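Long-range contacts in DNA alpha-glucosyltransferase (Enterobacteria phage T4, PDB 1YA6), which belongs to the GT-B glycosyltransferases, whose two Rossmann-like domains face each other across a cleft, and is modelled here with uridine-5'-diphosphate bound: residues 113-118 / 139-144; 176-181 / 304-309. One frame throughout, in Å; residues are numbered along the deposited sequence.

Contact 1: residues 113-118 / 139-144; sequences VVYQHD and VIFSHS. With NCO (cobalt hexammine(III)), chain F.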
ATOM      1  N   VAL C 113      -1.381  -1.467  21.337  1.00 46.67           N
ATOM      2  CA  VAL C 113      -1.051  -2.375  20.246  1.00 44.40           C
ATOM      3  C   VAL C 113      -0.153  -1.655  19.255  1.00 45.04           C
ATOM      4  O   VAL C 113      -0.533  -0.611  18.720  1.00 45.88           O
ATOM      5  CB  VAL C 113      -2.322  -2.842  19.502  1.00 42.72           C
ATOM      6  CG1 VAL C 113      -1.949  -3.760  18.351  1.00 40.35           C
ATOM      7  CG2 VAL C 113      -3.262  -3.531  20.469  1.00 40.79           C
ATOM      8  N   VAL C 114       1.026  -2.224  19.008  1.00 43.84           N
ATOM      9  CA  VAL C 114       1.994  -1.649  18.083  1.00 42.48           C
ATOM     10  C   VAL C 114       2.192  -2.480  16.804  1.00 44.94           C
ATOM     11  O   VAL C 114       2.498  -3.672  16.856  1.00 45.94           O
ATOM     12  CB  VAL C 114       3.354  -1.492  18.770  1.00 40.68           C
ATOM     13  CG1 VAL C 114       4.366  -0.917  17.810  1.00 40.67           C
ATOM     14  CG2 VAL C 114       3.211  -0.599  19.987  1.00 41.61           C
ATOM     15  N   TYR C 115       2.020  -1.841  15.656  1.00 44.98           N
ATOM     16  CA  TYR C 115       2.207  -2.503  14.375  1.00 46.88           C
ATOM     17  C   TYR C 115       3.512  -2.006  13.763  1.00 49.64           C
ATOM     18  O   TYR C 115       3.685  -0.811  13.570  1.00 51.99           O
ATOM     19  CB  TYR C 115       1.062  -2.151  13.425  1.00 45.58           C
ATOM     20  CG  TYR C 115      -0.211  -2.939  13.609  1.00 42.72           C
ATOM     21  CD1 TYR C 115      -0.455  -4.078  12.849  1.00 44.11           C
ATOM     22  CD2 TYR C 115      -1.186  -2.533  14.519  1.00 40.66           C
ATOM     23  CE1 TYR C 115      -1.646  -4.797  12.981  1.00 44.64           C
ATOM     24  CE2 TYR C 115      -2.380  -3.245  14.662  1.00 43.20           C
ATOM     25  CZ  TYR C 115      -2.601  -4.378  13.887  1.00 44.98           C
ATOM     26  OH  TYR C 115      -3.766  -5.106  14.015  1.00 45.59           O
ATOM     27  N   GLN C 116       4.438  -2.908  13.463  1.00 51.86           N
ATOM     28  CA  GLN C 116       5.691  -2.497  12.847  1.00 53.46           C
ATOM     29  C   GLN C 116       5.532  -2.668  11.335  1.00 53.70           C
ATOM     30  O   GLN C 116       5.748  -3.736  10.778  1.00 55.33           O
ATOM     31  CB  GLN C 116       6.853  -3.334  13.389  1.00 56.14           C
ATOM     32  CG  GLN C 116       8.204  -3.040  12.745  1.00 62.80           C
ATOM     33  CD  GLN C 116       8.349  -1.604  12.242  1.00 65.92           C
ATOM     34  OE1 GLN C 116       8.061  -0.641  12.953  1.00 70.40           O
ATOM     35  NE2 GLN C 116       8.810  -1.463  11.011  1.00 67.16           N
ATOM     36  N   HIS C 117       5.139  -1.581  10.686  1.00 54.14           N
ATOM     37  CA  HIS C 117       4.888  -1.551   9.263  1.00 51.89           C
ATOM     38  C   HIS C 117       6.089  -1.574   8.350  1.00 54.33           C
ATOM     39  O   HIS C 117       5.939  -1.896   7.173  1.00 55.17           O
ATOM     40  CB  HIS C 117       4.016  -0.345   8.949  1.00 47.95           C
ATOM     41  CG  HIS C 117       2.632  -0.464   9.497  1.00 46.08           C
ATOM     42  ND1 HIS C 117       1.628  -1.134   8.834  1.00 47.38           N
ATOM     43  CD2 HIS C 117       2.104  -0.068  10.678  1.00 48.76           C
ATOM     44  CE1 HIS C 117       0.540  -1.146   9.584  1.00 47.73           C
ATOM     45  NE2 HIS C 117       0.801  -0.506  10.709  1.00 49.06           N
ATOM     46  N   ASP C 118       7.270  -1.229   8.863  1.00 57.50           N
ATOM     47  CA  ASP C 118       8.490  -1.253   8.044  1.00 61.89           C
ATOM     48  C   ASP C 118       9.091  -2.659   7.963  1.00 63.12           C
ATOM     49  O   ASP C 118       9.393  -3.273   8.987  1.00 64.91           O
ATOM     50  CB  ASP C 118       9.562  -0.327   8.610  1.00 64.14           C
ATOM     51  CG  ASP C 118       9.189   1.126   8.525  1.00 69.67           C
ATOM     52  OD1 ASP C 118      10.115   1.964   8.595  1.00 71.79           O
ATOM     53  OD2 ASP C 118       7.982   1.441   8.400  1.00 74.30           O
ATOM     54  N   VAL C 139       0.849  -5.636  22.726  1.00 49.89           N
ATOM     55  CA  VAL C 139       0.779  -6.511  21.567  1.00 47.26           C
ATOM     56  C   VAL C 139       1.579  -5.878  20.439  1.00 46.69           C
ATOM     57  O   VAL C 139       1.506  -4.671  20.222  1.00 44.18           O
ATOM     58  CB  VAL C 139      -0.673  -6.709  21.107  1.00 48.74           C
ATOM     59  CG1 VAL C 139      -0.712  -7.518  19.820  1.00 49.66           C
ATOM     60  CG2 VAL C 139      -1.464  -7.407  22.194  1.00 47.24           C
ATOM     61  N   ILE C 140       2.351  -6.706  19.738  1.00 46.97           N
ATOM     62  CA  ILE C 140       3.182  -6.262  18.627  1.00 46.81           C
ATOM     63  C   ILE C 140       2.975  -7.131  17.385  1.00 46.99           C
ATOM     64  O   ILE C 140       2.896  -8.349  17.485  1.00 46.01           O
ATOM     65  CB  ILE C 140       4.677  -6.322  19.002  1.00 47.60           C
ATOM     66  CG1 ILE C 140       4.953  -5.414  20.194  1.00 48.01           C
ATOM     67  CG2 ILE C 140       5.530  -5.902  17.819  1.00 46.91           C
ATOM     68  CD1 ILE C 140       6.415  -5.353  20.584  1.00 49.18           C
ATOM     69  N   PHE C 141       2.880  -6.494  16.218  1.00 48.47           N
ATOM     70  CA  PHE C 141       2.702  -7.188  14.940  1.00 47.63           C
ATOM     71  C   PHE C 141       3.816  -6.778  13.985  1.00 49.73           C
ATOM     72  O   PHE C 141       4.213  -5.616  13.954  1.00 51.08           O
ATOM     73  CB  PHE C 141       1.398  -6.790  14.265  1.00 47.58           C
ATOM     74  CG  PHE C 141       0.161  -7.311  14.927  1.00 49.19           C
ATOM     75  CD1 PHE C 141      -0.527  -6.538  15.858  1.00 48.68           C
ATOM     76  CD2 PHE C 141      -0.371  -8.546  14.553  1.00 48.29           C
ATOM     77  CE1 PHE C 141      -1.739  -6.985  16.401  1.00 48.57           C
ATOM     78  CE2 PHE C 141      -1.571  -8.998  15.088  1.00 48.62           C
ATOM     79  CZ  PHE C 141      -2.259  -8.210  16.015  1.00 48.30           C
ATOM     80  N   SER C 142       4.323  -7.716  13.198  1.00 51.27           N
ATOM     81  CA  SER C 142       5.352  -7.364  12.234  1.00 54.16           C
ATOM     82  C   SER C 142       4.984  -8.077  10.945  1.00 54.75           C
ATOM     83  O   SER C 142       4.029  -8.851  10.919  1.00 54.79           O
ATOM     84  CB  SER C 142       6.735  -7.793  12.719  1.00 55.55           C
ATOM     85  OG  SER C 142       7.035  -9.120  12.334  1.00 60.28           O
ATOM     86  N   HIS C 143       5.720  -7.812   9.875  1.00 56.07           N
ATOM     87  CA  HIS C 143       5.428  -8.442   8.598  1.00 58.81           C
ATOM     88  C   HIS C 143       6.106  -9.793   8.443  1.00 62.33           C
ATOM     89  O   HIS C 143       5.709 -10.594   7.597  1.00 61.07           O
ATOM     90  CB  HIS C 143       5.849  -7.533   7.444  1.00 57.01           C
ATOM     91  CG  HIS C 143       4.867  -6.446   7.142  1.00 56.58           C
ATOM     92  ND1 HIS C 143       3.609  -6.702   6.638  1.00 55.86           N
ATOM     93  CD2 HIS C 143       4.955  -5.102   7.273  1.00 54.98           C
ATOM     94  CE1 HIS C 143       2.965  -5.561   6.469  1.00 54.36           C
ATOM     95  NE2 HIS C 143       3.759  -4.576   6.847  1.00 57.04           N
ATOM     96  N   SER C 144       7.127 -10.047   9.252  1.00 67.11           N
ATOM     97  CA  SER C 144       7.838 -11.311   9.161  1.00 74.18           C
ATOM     98  C   SER C 144       8.571 -11.680  10.435  1.00 78.91           C
ATOM     99  O   SER C 144       9.069 -10.809  11.153  1.00 79.54           O
ATOM    100  CB  SER C 144       8.840 -11.276   8.000  1.00 74.76           C
ATOM    101  OG  SER C 144       9.567 -12.496   7.914  1.00 75.70           O
TER
HETATM  102 CO   NCO F2002       5.065  -1.120   2.984  1.00 63.92          CO
HETATM  103  N1  NCO F2002       3.843  -0.585   1.490  1.00 66.69           N
HETATM  104  N2  NCO F2002       3.746  -2.531   3.529  1.00 65.84           N
HETATM  105  N3  NCO F2002       5.929  -2.384   1.727  1.00 65.58           N
HETATM  106  N4  NCO F2002       6.279  -1.685   4.462  1.00 63.73           N
HETATM  107  N5  NCO F2002       6.375   0.317   2.446  1.00 63.96           N
HETATM  108  N6  NCO F2002       4.152   0.205   4.206  1.00 64.74           N
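Val113 to Tyr115 run parallel to Val139 to Phe141 in direct register, the strand axes 4.7 Å apart, joined by three backbone hydrogen bonds, Val114 N to Val139 O, Phe141 N to Val114 O and Gln116 N to Phe141 O. On the face that carries Val113, Val139, Tyr115 and Phe141, the two rings form an offset stack, centroids 4.5 Å apart and planes at 9°. Both aromatic residues set CG anti to their own carbonyl carbon (chi1 -81° and -71°), and this shared torsion lets neighbouring rings lie side by side; Tyr115 CE1 comes 3.5 Å from Phe141 CD1. Val113 CG1 meets the edge of the phenylalanine ring, 3.8 Å from Phe141 CE1, while helix 390-402 packs on this same apolar surface. Branched Val114 and Ile140 suit the opposite face of the buried strands. Past the strands, His143 brings CD2 within 3.4 Å of His117 O, which accepts a 2.7 Å hydrogen bond from N4 of cobalt hexammine(III). Asn84 holds His117 NE2, and His143 ND1 is hydrogen-bonded to Ser307 OG. This is a beta-alpha-beta crossover through helix 130-136 in a Rossmann-like sheet, its C-terminal strand ends leading into the cobalt hexammine pocket.

Contact 2: residues 176-181 / 304-309; sequences NFQPPM and LQRSLE. With UDP (uridine-5'-diphosphate), chain I; NCO (cobalt hexammine(III)), chain F.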
ATOM      1  N   ASN C 176       2.252 -12.070  13.660  1.00 51.51           N
ATOM      2  CA  ASN C 176       2.286 -11.705  12.257  1.00 48.69           C
ATOM      3  C   ASN C 176       0.971 -11.080  11.812  1.00 46.79           C
ATOM      4  O   ASN C 176      -0.075 -11.314  12.423  1.00 44.15           O
ATOM      5  CB  ASN C 176       2.582 -12.949  11.407  1.00 49.20           C
ATOM      6  CG  ASN C 176       2.901 -12.608   9.979  1.00 50.65           C
ATOM      7  OD1 ASN C 176       2.104 -12.851   9.069  1.00 53.20           O
ATOM      8  ND2 ASN C 176       4.073 -12.020   9.768  1.00 52.97           N
ATOM      9  N   PHE C 177       1.028 -10.279  10.747  1.00 44.29           N
ATOM     10  CA  PHE C 177      -0.172  -9.648  10.230  1.00 44.19           C
ATOM     11  C   PHE C 177      -0.005  -9.298   8.770  1.00 45.66           C
ATOM     12  O   PHE C 177       1.097  -9.326   8.231  1.00 47.52           O
ATOM     13  CB  PHE C 177      -0.514  -8.373  11.028  1.00 42.72           C
ATOM     14  CG  PHE C 177       0.207  -7.131  10.553  1.00 42.64           C
ATOM     15  CD1 PHE C 177      -0.432  -6.219   9.716  1.00 41.81           C
ATOM     16  CD2 PHE C 177       1.532  -6.887  10.922  1.00 41.96           C
ATOM     17  CE1 PHE C 177       0.235  -5.088   9.253  1.00 41.00           C
ATOM     18  CE2 PHE C 177       2.216  -5.758  10.464  1.00 41.11           C
ATOM     19  CZ  PHE C 177       1.566  -4.854   9.626  1.00 42.39           C
ATOM     20  N   GLN C 178      -1.126  -8.976   8.142  1.00 46.11           N
ATOM     21  CA  GLN C 178      -1.166  -8.572   6.754  1.00 46.42           C
ATOM     22  C   GLN C 178      -1.986  -7.280   6.757  1.00 45.61           C
ATOM     23  O   GLN C 178      -2.998  -7.185   7.457  1.00 44.69           O
ATOM     24  CB  GLN C 178      -1.879  -9.630   5.905  1.00 49.02           C
ATOM     25  CG  GLN C 178      -1.208 -11.002   5.882  1.00 50.91           C
ATOM     26  CD  GLN C 178      -2.071 -12.052   5.191  1.00 52.01           C
ATOM     27  OE1 GLN C 178      -2.486 -11.882   4.044  1.00 53.82           O
ATOM     28  NE2 GLN C 178      -2.341 -13.139   5.890  1.00 51.64           N
ATOM     29  N   PRO C 179      -1.546  -6.265   6.000  1.00 44.08           N
ATOM     30  CA  PRO C 179      -2.255  -4.979   5.922  1.00 43.21           C
ATOM     31  C   PRO C 179      -3.487  -5.178   5.042  1.00 43.16           C
ATOM     32  O   PRO C 179      -3.423  -5.065   3.814  1.00 40.79           O
ATOM     33  CB  PRO C 179      -1.209  -4.053   5.306  1.00 42.94           C
ATOM     34  CG  PRO C 179      -0.459  -4.977   4.400  1.00 42.83           C
ATOM     35  CD  PRO C 179      -0.303  -6.241   5.211  1.00 41.55           C
ATOM     36  N   PRO C 180      -4.637  -5.460   5.672  1.00 44.95           N
ATOM     37  CA  PRO C 180      -5.893  -5.698   4.948  1.00 46.18           C
ATOM     38  C   PRO C 180      -6.511  -4.500   4.252  1.00 47.19           C
ATOM     39  O   PRO C 180      -6.094  -3.362   4.435  1.00 47.07           O
ATOM     40  CB  PRO C 180      -6.836  -6.258   6.030  1.00 45.75           C
ATOM     41  CG  PRO C 180      -5.980  -6.273   7.345  1.00 45.69           C
ATOM     42  CD  PRO C 180      -4.907  -5.253   7.102  1.00 42.98           C
ATOM     43  N   MET C 181      -7.520  -4.802   3.446  1.00 50.35           N
ATOM     44  CA  MET C 181      -8.297  -3.818   2.705  1.00 51.63           C
ATOM     45  C   MET C 181      -9.666  -4.437   2.412  1.00 51.90           C
ATOM     46  O   MET C 181      -9.789  -5.659   2.277  1.00 51.01           O
ATOM     47  CB  MET C 181      -7.619  -3.451   1.382  1.00 51.35           C
ATOM     48  CG  MET C 181      -8.430  -2.458   0.580  1.00 49.86           C
ATOM     49  SD  MET C 181      -7.680  -1.924  -0.959  1.00 53.87           S
ATOM     50  CE  MET C 181      -8.375  -3.102  -2.135  1.00 52.23           C
ATOM     51  N   LEU C 304       9.529 -11.264   3.851  1.00 89.51           N
ATOM     52  CA  LEU C 304       8.407 -11.804   3.091  1.00 85.74           C
ATOM     53  C   LEU C 304       7.739 -13.000   3.765  1.00 81.78           C
ATOM     54  O   LEU C 304       8.395 -13.982   4.123  1.00 82.68           O
ATOM     55  CB  LEU C 304       8.877 -12.221   1.687  1.00 86.95           C
ATOM     56  CG  LEU C 304       9.478 -11.152   0.767  1.00 86.93           C
ATOM     57  CD1 LEU C 304       9.827 -11.781  -0.572  1.00 86.94           C
ATOM     58  CD2 LEU C 304       8.482 -10.009   0.569  1.00 87.93           C
ATOM     59  N   GLN C 305       6.427 -12.907   3.935  1.00 76.39           N
ATOM     60  CA  GLN C 305       5.671 -13.994   4.529  1.00 70.34           C
ATOM     61  C   GLN C 305       4.303 -14.083   3.860  1.00 66.80           C
ATOM     62  O   GLN C 305       4.110 -14.921   2.983  1.00 65.87           O
ATOM     63  CB  GLN C 305       5.540 -13.802   6.039  1.00 69.33           C
ATOM     64  CG  GLN C 305       5.341 -15.115   6.772  1.00 71.01           C
ATOM     65  CD  GLN C 305       5.692 -15.033   8.241  1.00 72.00           C
ATOM     66  OE1 GLN C 305       6.777 -14.589   8.604  1.00 74.36           O
ATOM     67  NE2 GLN C 305       4.778 -15.476   9.098  1.00 74.34           N
ATOM     68  N   ARG C 306       3.367 -13.214   4.237  1.00 63.08           N
ATOM     69  CA  ARG C 306       2.030 -13.248   3.643  1.00 61.01           C
ATOM     70  C   ARG C 306       1.533 -11.884   3.202  1.00 60.01           C
ATOM     71  O   ARG C 306       0.513 -11.773   2.529  1.00 60.69           O
ATOM     72  CB  ARG C 306       1.006 -13.803   4.636  1.00 61.81           C
ATOM     73  CG  ARG C 306       1.267 -15.207   5.157  1.00 63.79           C
ATOM     74  CD  ARG C 306       0.139 -15.621   6.090  1.00 65.75           C
ATOM     75  NE  ARG C 306      -0.009 -14.676   7.195  1.00 68.19           N
ATOM     76  CZ  ARG C 306      -1.058 -14.623   8.015  1.00 68.13           C
ATOM     77  NH1 ARG C 306      -1.086 -13.722   8.987  1.00 68.16           N
ATOM     78  NH2 ARG C 306      -2.079 -15.458   7.864  1.00 66.91           N
ATOM     79  N   SER C 307       2.257 -10.841   3.577  1.00 59.04           N
ATOM     80  CA  SER C 307       1.837  -9.483   3.260  1.00 55.59           C
ATOM     81  C   SER C 307       2.050  -8.971   1.848  1.00 54.33           C
ATOM     82  O   SER C 307       3.180  -8.840   1.384  1.00 53.91           O
ATOM     83  CB  SER C 307       2.493  -8.497   4.231  1.00 53.64           C
ATOM     84  OG  SER C 307       2.225  -8.853   5.577  1.00 55.02           O
ATOM     85  N   LEU C 308       0.949  -8.688   1.163  1.00 52.16           N
ATOM     86  CA  LEU C 308       1.032  -8.090  -0.154  1.00 50.67           C
ATOM     87  C   LEU C 308       0.900  -6.602   0.177  1.00 49.51           C
ATOM     88  O   LEU C 308       0.651  -6.248   1.338  1.00 48.17           O
ATOM     89  CB  LEU C 308      -0.124  -8.528  -1.056  1.00 50.49           C
ATOM     90  CG  LEU C 308       0.051  -9.812  -1.865  1.00 52.36           C
ATOM     91  CD1 LEU C 308      -1.168  -9.978  -2.781  1.00 51.08           C
ATOM     92  CD2 LEU C 308       1.342  -9.756  -2.691  1.00 51.56           C
ATOM     93  N   GLU C 309       1.058  -5.743  -0.826  1.00 47.13           N
ATOM     94  CA  GLU C 309       0.965  -4.302  -0.633  1.00 45.08           C
ATOM     95  C   GLU C 309      -0.359  -3.732  -1.131  1.00 44.10           C
ATOM     96  O   GLU C 309      -0.969  -4.273  -2.051  1.00 43.05           O
ATOM     97  CB  GLU C 309       2.114  -3.624  -1.360  1.00 45.44           C
ATOM     98  CG  GLU C 309       3.462  -4.097  -0.881  1.00 48.48           C
ATOM     99  CD  GLU C 309       4.591  -3.345  -1.540  1.00 49.87           C
ATOM    100  OE1 GLU C 309       4.891  -3.640  -2.716  1.00 49.79           O
ATOM    101  OE2 GLU C 309       5.159  -2.442  -0.887  1.00 50.05           O
TER
HETATM  102  N1  UDP I2001      -1.062   5.832  -3.246  1.00 44.19           N
HETATM  103  C2  UDP I2001      -1.792   6.959  -3.528  1.00 45.17           C
HETATM  104  N3  UDP I2001      -1.109   7.936  -4.208  1.00 45.57           N
HETATM  105  C4  UDP I2001       0.195   7.888  -4.644  1.00 45.06           C
HETATM  106  C5  UDP I2001       0.876   6.664  -4.340  1.00 45.15           C
HETATM  107  C6  UDP I2001       0.238   5.704  -3.665  1.00 44.28           C
HETATM  108  O2  UDP I2001      -2.964   7.081  -3.207  1.00 46.09           O
HETATM  109  O4  UDP I2001       0.676   8.862  -5.236  1.00 41.00           O
HETATM  110  C1' UDP I2001      -1.721   4.789  -2.454  1.00 45.01           C
HETATM  111  C2' UDP I2001      -1.687   3.409  -3.096  1.00 46.38           C
HETATM  112  O2' UDP I2001      -2.814   3.247  -3.931  1.00 48.65           O
HETATM  113  C3' UDP I2001      -1.715   2.503  -1.867  1.00 45.53           C
HETATM  114  C4' UDP I2001      -0.915   3.297  -0.837  1.00 44.24           C
HETATM  115  O4' UDP I2001      -1.024   4.688  -1.232  1.00 43.19           O
HETATM  116  O3' UDP I2001      -3.051   2.338  -1.427  1.00 47.19           O
HETATM  117  C5' UDP I2001       0.548   2.933  -0.732  1.00 41.82           C
HETATM  118  O5' UDP I2001       0.700   1.705  -0.030  1.00 42.29           O
HETATM  119  PA  UDP I2001       1.482   0.466  -0.670  1.00 44.58           P
HETATM  120  O1A UDP I2001       1.455  -0.634   0.335  1.00 42.02           O
HETATM  121  O2A UDP I2001       0.938   0.234  -2.031  1.00 39.93           O
HETATM  122  O3A UDP I2001       3.032   0.972  -0.863  1.00 42.62           O
HETATM  123  PB  UDP I2001       3.954   2.007   0.006  1.00 38.21           P
HETATM  124  O1B UDP I2001       5.309   1.394   0.092  1.00 44.25           O
HETATM  125  O2B UDP I2001       3.801   3.359  -0.583  1.00 42.01           O
HETATM  126  O3B UDP I2001       3.309   2.006   1.461  1.00 38.26           O
HETATM  127 CO   NCO F2002       5.065  -1.120   2.984  1.00 63.92          CO
HETATM  128  N1  NCO F2002       3.843  -0.585   1.490  1.00 66.69           N
HETATM  129  N2  NCO F2002       3.746  -2.531   3.529  1.00 65.84           N
HETATM  130  N3  NCO F2002       5.929  -2.384   1.727  1.00 65.58           N
HETATM  131  N4  NCO F2002       6.279  -1.685   4.462  1.00 63.73           N
HETATM  132  N5  NCO F2002       6.375   0.317   2.446  1.00 63.96           N
HETATM  133  N6  NCO F2002       4.152   0.205   4.206  1.00 64.74           N
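Asn176 and Gln305 reach toward each other from opposite directions and stack their amides, planes 5° apart, with Asn176 CG 3.5 Å from Gln305 NE2. The two segments run almost the same way, 7° apart end to end, yet belong to no common sheet. Next to this stack, Asn176 OD1 lies at the edge of the Arg306 guanidinium and takes two weak hydrogen bonds, 3.4 Å from Arg306 NE and 3.3 Å from Arg306 NH1. The bend at chi3 of Arg306 (-57°) swings the guanidinium back toward Asn176, while the aliphatic part of Gln178 passes over Arg306 CB. A long arginine suits this place because it can serve Asn176 and still give NH2 to a salt bridge with Glu396. On this partly exposed side the backbones stand 8.7 Å apart between Asn176 CA and Gln305 CA, bridged by long side chains through weak bonds.

By contrast, the two segments close to 4.7 Å between Gln178 CA and Ser307 CA, beside buried Gln178 and Pro179. Small Ser307, itself partly exposed, permits this approach, its CB 3.7 Å from Pro179 CD, while its hydroxyl bonds to His143. Pro179 fills the next position, its CG against Leu308 O and its ring also touching Phe22 of helix 18-32. Beyond it, Glu309 stands at the N-cap position of helix 310-318; its OE2 accepts hydrogen bonds from N3 and N1 of cobalt hexammine(III) and forms a salt bridge with Lys212. Two loops thus meet beside the uridine-5'-diphosphate pocket, in the cleft region characteristic of a GT-B glycosyltransferase.

In the fold
From the N terminus, the chain first builds strands 5-10 to 80-85, then strand 111-115. Contact 1 closes a short loop through helix 130-136. Strand 174-176 then forms an edge of this sheet, and contact 2 opens at its last residue, Asn176, closing a much longer loop that takes in most strands of the second seven-stranded sheet. The two loops follow in series, neither nesting nor crossing. They nevertheless touch, joined by the bond between His143 and Ser307 and by Phe177 packing on Phe141. Contact 1 joins strands 111-115 and 139-142 within the first sheet, contact 2 links the loop after strand 174-176 to the loop following strand 290-295 of the second, and both reach one cobalt hexammine(III).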